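Local coordinates for protein L-ribulose 3-epimerase (Methylomonas sp. DH-1, PDB 7CJ7) that catalyses the reversible, manganese-dependent epimerisation of ketoses at C3, most actively on L-ribulose, and works as a homodimer built on TIM barrels, at residues A[48-53]-A[97-102]; A[57-60]-A[65-68]. All coordinates share one frame; numbering follows the deposited sequence.

Contact 1: residues A[48-53]-A[97-102]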
loop_
_atom_site.group_PDB
_atom_site.type_symbol
_atom_site.label_atom_id
_atom_site.label_comp_id
_atom_site.label_asym_id
_atom_site.label_seq_id
_atom_site.Cartn_x
_atom_site.Cartn_y
_atom_site.Cartn_z
ATOM N N TRP A 48 -24.124 9.608 12.279
ATOM C CA TRP A 48 -25.155 10.623 12.644
ATOM C C TRP A 48 -25.656 11.348 11.390
ATOM O O TRP A 48 -26.669 12.044 11.501
ATOM C CB TRP A 48 -24.618 11.621 13.678
ATOM C CG TRP A 48 -24.412 11.019 15.032
ATOM C CD1 TRP A 48 -25.348 10.858 16.013
ATOM C CD2 TRP A 48 -23.185 10.481 15.553
ATOM N NE1 TRP A 48 -24.785 10.263 17.110
ATOM C CE2 TRP A 48 -23.459 10.022 16.859
ATOM C CE3 TRP A 48 -21.884 10.355 15.051
ATOM C CZ2 TRP A 48 -22.480 9.435 17.659
ATOM C CZ3 TRP A 48 -20.916 9.781 15.846
ATOM C CH2 TRP A 48 -21.215 9.322 17.128
ATOM N N GLN A 49 -24.978 11.177 10.250
ATOM C CA GLN A 49 -25.215 11.966 9.010
ATOM C C GLN A 49 -26.332 11.321 8.185
ATOM O O GLN A 49 -26.869 11.993 7.287
ATOM C CB GLN A 49 -23.929 12.043 8.184
ATOM C CG GLN A 49 -23.808 13.312 7.359
ATOM C CD GLN A 49 -23.756 14.557 8.212
ATOM O OE1 GLN A 49 -22.910 15.428 8.020
ATOM N NE2 GLN A 49 -24.662 14.651 9.172
ATOM N N ILE A 50 -26.664 10.065 8.467
ATOM C CA ILE A 50 -27.555 9.240 7.600
ATOM C C ILE A 50 -29.012 9.450 8.028
ATOM O O ILE A 50 -29.295 9.352 9.231
ATOM C CB ILE A 50 -27.137 7.760 7.644
ATOM C CG1 ILE A 50 -28.107 6.881 6.862
ATOM C CG2 ILE A 50 -26.994 7.262 9.063
ATOM C CD1 ILE A 50 -27.536 5.535 6.502
ATOM N N ASP A 51 -29.896 9.747 7.072
ATOM C CA ASP A 51 -31.366 9.753 7.289
ATOM C C ASP A 51 -31.842 8.301 7.229
ATOM O O ASP A 51 -32.057 7.784 6.125
ATOM C CB ASP A 51 -32.102 10.646 6.286
ATOM C CG ASP A 51 -33.595 10.777 6.556
ATOM O OD1 ASP A 51 -34.166 9.878 7.220
ATOM O OD2 ASP A 51 -34.190 11.763 6.072
ATOM N N VAL A 52 -31.968 7.659 8.387
ATOM C CA VAL A 52 -32.182 6.192 8.482
ATOM C C VAL A 52 -33.560 5.825 7.917
ATOM O O VAL A 52 -33.635 4.867 7.145
ATOM C CB VAL A 52 -32.013 5.706 9.929
ATOM C CG1 VAL A 52 -32.290 4.218 10.025
ATOM C CG2 VAL A 52 -30.628 6.050 10.459
ATOM N N ALA A 53 -34.611 6.558 8.275
ATOM C CA ALA A 53 -35.986 6.260 7.816
ATOM C C ALA A 53 -36.046 6.324 6.281
ATOM O O ALA A 53 -36.641 5.419 5.660
ATOM C CB ALA A 53 -36.955 7.203 8.474
ATOM N N THR A 97 -23.834 0.636 15.071
ATOM C CA THR A 97 -24.601 -0.598 15.379
ATOM C C THR A 97 -26.098 -0.274 15.347
ATOM O O THR A 97 -26.860 -1.040 14.752
ATOM C CB THR A 97 -24.162 -1.197 16.719
ATOM O OG1 THR A 97 -22.762 -1.483 16.653
ATOM C CG2 THR A 97 -24.924 -2.454 17.060
ATOM N N ASP A 98 -26.500 0.831 15.968
ATOM C CA ASP A 98 -27.920 1.253 16.068
ATOM C C ASP A 98 -28.474 1.494 14.661
ATOM O O ASP A 98 -29.615 1.084 14.382
ATOM C CB ASP A 98 -28.069 2.510 16.922
ATOM C CG ASP A 98 -27.790 2.320 18.411
ATOM O OD1 ASP A 98 -27.675 1.158 18.865
ATOM O OD2 ASP A 98 -27.724 3.343 19.110
ATOM N N VAL A 99 -27.707 2.166 13.811
ATOM C CA VAL A 99 -28.134 2.487 12.423
ATOM C C VAL A 99 -28.306 1.171 11.668
ATOM O O VAL A 99 -29.330 1.002 10.998
ATOM C CB VAL A 99 -27.136 3.414 11.716
ATOM C CG1 VAL A 99 -27.402 3.487 10.217
ATOM C CG2 VAL A 99 -27.164 4.801 12.334
ATOM N N LEU A 100 -27.330 0.266 11.793
ATOM C CA LEU A 100 -27.357 -1.034 11.086
ATOM C C LEU A 100 -28.606 -1.810 11.520
ATOM O O LEU A 100 -29.318 -2.308 10.647
ATOM C CB LEU A 100 -26.078 -1.800 11.408
ATOM C CG LEU A 100 -25.982 -3.207 10.829
ATOM C CD1 LEU A 100 -25.982 -3.185 9.308
ATOM C CD2 LEU A 100 -24.730 -3.890 11.347
ATOM N N TYR A 101 -28.880 -1.882 12.823
ATOM C CA TYR A 101 -30.075 -2.585 13.360
ATOM C C TYR A 101 -31.346 -1.982 12.749
ATOM O O TYR A 101 -32.241 -2.744 12.326
ATOM C CB TYR A 101 -30.144 -2.508 14.884
ATOM C CG TYR A 101 -31.388 -3.145 15.458
ATOM C CD1 TYR A 101 -31.454 -4.506 15.697
ATOM C CD2 TYR A 101 -32.509 -2.384 15.733
ATOM C CE1 TYR A 101 -32.594 -5.094 16.221
ATOM C CE2 TYR A 101 -33.660 -2.955 16.243
ATOM C CZ TYR A 101 -33.702 -4.315 16.490
ATOM O OH TYR A 101 -34.832 -4.864 17.016
ATOM N N ALA A 102 -31.418 -0.654 12.676
ATOM C CA ALA A 102 -32.602 0.080 12.172
ATOM C C ALA A 102 -32.826 -0.232 10.680
ATOM O O ALA A 102 -33.989 -0.211 10.234
ATOM C CB ALA A 102 -32.441 1.556 12.434
#

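Contact 2: residues A[57-60]-A[65-68]. With MG (magnesium ion), chain E.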
loop_
_atom_site.group_PDB
_atom_site.type_symbol
_atom_site.label_atom_id
_atom_site.label_comp_id
_atom_site.label_asym_id
_atom_site.label_seq_id
_atom_site.Cartn_x
_atom_site.Cartn_y
_atom_site.Cartn_z
ATOM N N ASP A 57 -36.797 3.190 3.592
ATOM C CA ASP A 57 -37.831 3.281 2.527
ATOM C C ASP A 57 -37.207 2.926 1.169
ATOM O O ASP A 57 -37.866 2.217 0.379
ATOM C CB ASP A 57 -38.468 4.669 2.481
ATOM C CG ASP A 57 -39.384 4.982 3.649
ATOM O OD1 ASP A 57 -39.736 4.035 4.401
ATOM O OD2 ASP A 57 -39.762 6.174 3.783
ATOM N N LEU A 58 -35.986 3.393 0.900
ATOM C CA LEU A 58 -35.292 3.134 -0.393
ATOM C C LEU A 58 -34.974 1.643 -0.499
ATOM O O LEU A 58 -35.181 1.062 -1.584
ATOM C CB LEU A 58 -34.024 3.984 -0.499
ATOM C CG LEU A 58 -34.265 5.467 -0.761
ATOM C CD1 LEU A 58 -32.983 6.265 -0.579
ATOM C CD2 LEU A 58 -34.853 5.676 -2.148
ATOM N N LEU A 59 -34.466 1.038 0.577
ATOM C CA LEU A 59 -34.145 -0.411 0.574
ATOM C C LEU A 59 -35.412 -1.201 0.234
ATOM O O LEU A 59 -35.321 -2.132 -0.563
ATOM C CB LEU A 59 -33.553 -0.820 1.926
ATOM C CG LEU A 59 -32.173 -0.235 2.214
ATOM C CD1 LEU A 59 -31.700 -0.609 3.606
ATOM C CD2 LEU A 59 -31.165 -0.696 1.169
ATOM N N GLN A 60 -36.557 -0.836 0.806
ATOM C CA GLN A 60 -37.846 -1.531 0.554
ATOM C C GLN A 60 -38.264 -1.310 -0.909
ATOM O O GLN A 60 -38.637 -2.285 -1.586
ATOM C CB GLN A 60 -38.907 -1.001 1.517
ATOM C CG GLN A 60 -38.630 -1.343 2.969
ATOM C CD GLN A 60 -39.662 -0.719 3.875
ATOM O OE1 GLN A 60 -39.689 0.493 4.074
ATOM N NE2 GLN A 60 -40.539 -1.547 4.414
ATOM N N ARG A 65 -31.056 -5.391 0.479
ATOM C CA ARG A 65 -30.612 -5.466 1.891
ATOM C C ARG A 65 -29.433 -4.497 2.070
ATOM O O ARG A 65 -28.914 -3.956 1.056
ATOM C CB ARG A 65 -30.279 -6.915 2.256
ATOM C CG ARG A 65 -31.476 -7.849 2.171
ATOM C CD ARG A 65 -31.252 -9.210 2.792
ATOM N NE ARG A 65 -30.237 -10.038 2.153
ATOM C CZ ARG A 65 -30.413 -10.734 1.018
ATOM N NH1 ARG A 65 -31.561 -10.664 0.367
ATOM N NH2 ARG A 65 -29.437 -11.483 0.518
ATOM N N ALA A 66 -29.020 -4.263 3.312
ATOM C CA ALA A 66 -27.861 -3.402 3.614
ATOM C C ALA A 66 -27.013 -4.035 4.715
ATOM O O ALA A 66 -27.571 -4.634 5.649
ATOM C CB ALA A 66 -28.325 -2.016 3.990
ATOM N N HIS A 67 -25.701 -3.925 4.568
ATOM C CA HIS A 67 -24.715 -4.106 5.653
ATOM C C HIS A 67 -23.959 -2.785 5.768
ATOM O O HIS A 67 -24.160 -1.911 4.927
ATOM C CB HIS A 67 -23.808 -5.316 5.394
ATOM C CG HIS A 67 -24.530 -6.616 5.340
ATOM N ND1 HIS A 67 -25.324 -7.070 6.390
ATOM C CD2 HIS A 67 -24.571 -7.571 4.385
ATOM C CE1 HIS A 67 -25.813 -8.257 6.077
ATOM N NE2 HIS A 67 -25.365 -8.585 4.849
ATOM N N ALA A 68 -23.128 -2.620 6.780
ATOM C CA ALA A 68 -22.417 -1.343 6.990
ATOM C C ALA A 68 -20.945 -1.618 7.279
ATOM O O ALA A 68 -20.639 -2.585 7.955
ATOM C CB ALA A 68 -23.068 -0.570 8.105
HETATM MG MG MG E . -40.372 3.845 6.299
HETATM O O HOH W 1 -40.687 6.332 6.093
HETATM O O HOH W 2 -40.338 1.880 6.108
HETATM O O HOH W 3 -38.712 4.214 7.151
HETATM O O HOH W 4 -41.586 3.717 8.109
#

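Contact 1: residues A[48-53]-A[97-102]
Val-52, in the first turn of helix 52-61, faces Val-99 near the end of helix 83-102 with their CA atoms 6.8 Å apart, and no hydrogen bond crosses between the two backbones. What joins them is a small patch of methyl groups. Ile-50, in the loop just ahead of the helix, sends its CG2 branch tip to tip against Val-99, 4.0 Å from CG1 and nearly as close to CG2. Val-52 comes at the same valine obliquely and splits its two methyls between two partners: CG2 rests against Val-99, 4.1 Å from its CG1, while CG1, turned anti to the backbone N (chi1 178°), lies 3.6 Å from CB of Ala-102, one helical turn further on. Val-99 is thus the shared partner, its forked end meeting both Ile-50 and Val-52. With alanine at Val-99 both methyls would be gone, and Ile-50 CG2 and Val-52 CG2 would probably face a gap. Asp-51 N-caps helix 52-61, its OD1 accepting from the backbone N of Leu-54. Around this patch, Ile-50 also touches Trp-20 and Val-52 touches Leu-103, both in loops. The contact joins the start of helix 52-61 to the end of helix 83-102, neighbours in the outer layer of the barrel, while Leu-100, on another face of helix 83-102, packs on strand 107-112.

Contact 2: residues A[57-60]-A[65-68]
Helix 52-61 packs here on strand 65-72, the strand that follows it in the beta-alpha-beta unit formed with strand 39-43. Leu-59 does the touching from the helix side. Its CD1 meets CB of Ala-66 at 3.7 Å, and its other methyl, CD2, lies 4.0 Å from the carbonyl O of Arg-65, a packing contact against the backbone. The leucine's CG stands anti to its carbonyl carbon (chi1 -68°), and from there the branch extends toward the strand, with one methyl for each of two successive residues. The CA atoms of Leu-59 and Arg-65 are 6.3 Å apart. In this TIM barrel the helices wrap a closed parallel sheet, and Leu-59 fills part of that helix-sheet layer, touching Ile-40 on the adjacent strand and Ile-29 on helix 22-35 as well. Ala-66 also points into the layer, whereas the side chain of Arg-65 leaves in another direction to form a salt bridge with Glu-8, which accepts a hydrogen bond from His-67 too. On the solvent side of helix 52-61, Asp-57 binds a magnesium ion through OD1 at 2.0 Å, with three waters at 1.9 to 2.2 Å and a fourth, long at 2.5 Å. That long-bound water donates a hydrogen bond to OD2 of Asp-57, and OE1 of Gln-60, three residues further along the helix, takes one from another of the four, which makes Gln-60 a second-shell partner of the ion, with OE1 4.1 Å from the metal.

Contacts 1 and 2 share helix 52-61: residues 48-53 bring its start against helix 83-102, and residues 57-60 bring a later turn, through Leu-59, against strand 65-72. Contact 2 is nested within the chain loop that contact 1 closes, their centres 10 Å apart. They also touch directly, as Leu-100 CD1 lies 3.9 Å from the backbone N of Ala-68, so helix 83-102 packs on the same strand. Both contacts stand back from the bound L-sorbose. The side chains of Ile-50 and Ala-66 are each about 12 Å from it and about 11 Å from that of Ser-69, the substrate-binding residue directly after segment 65-68.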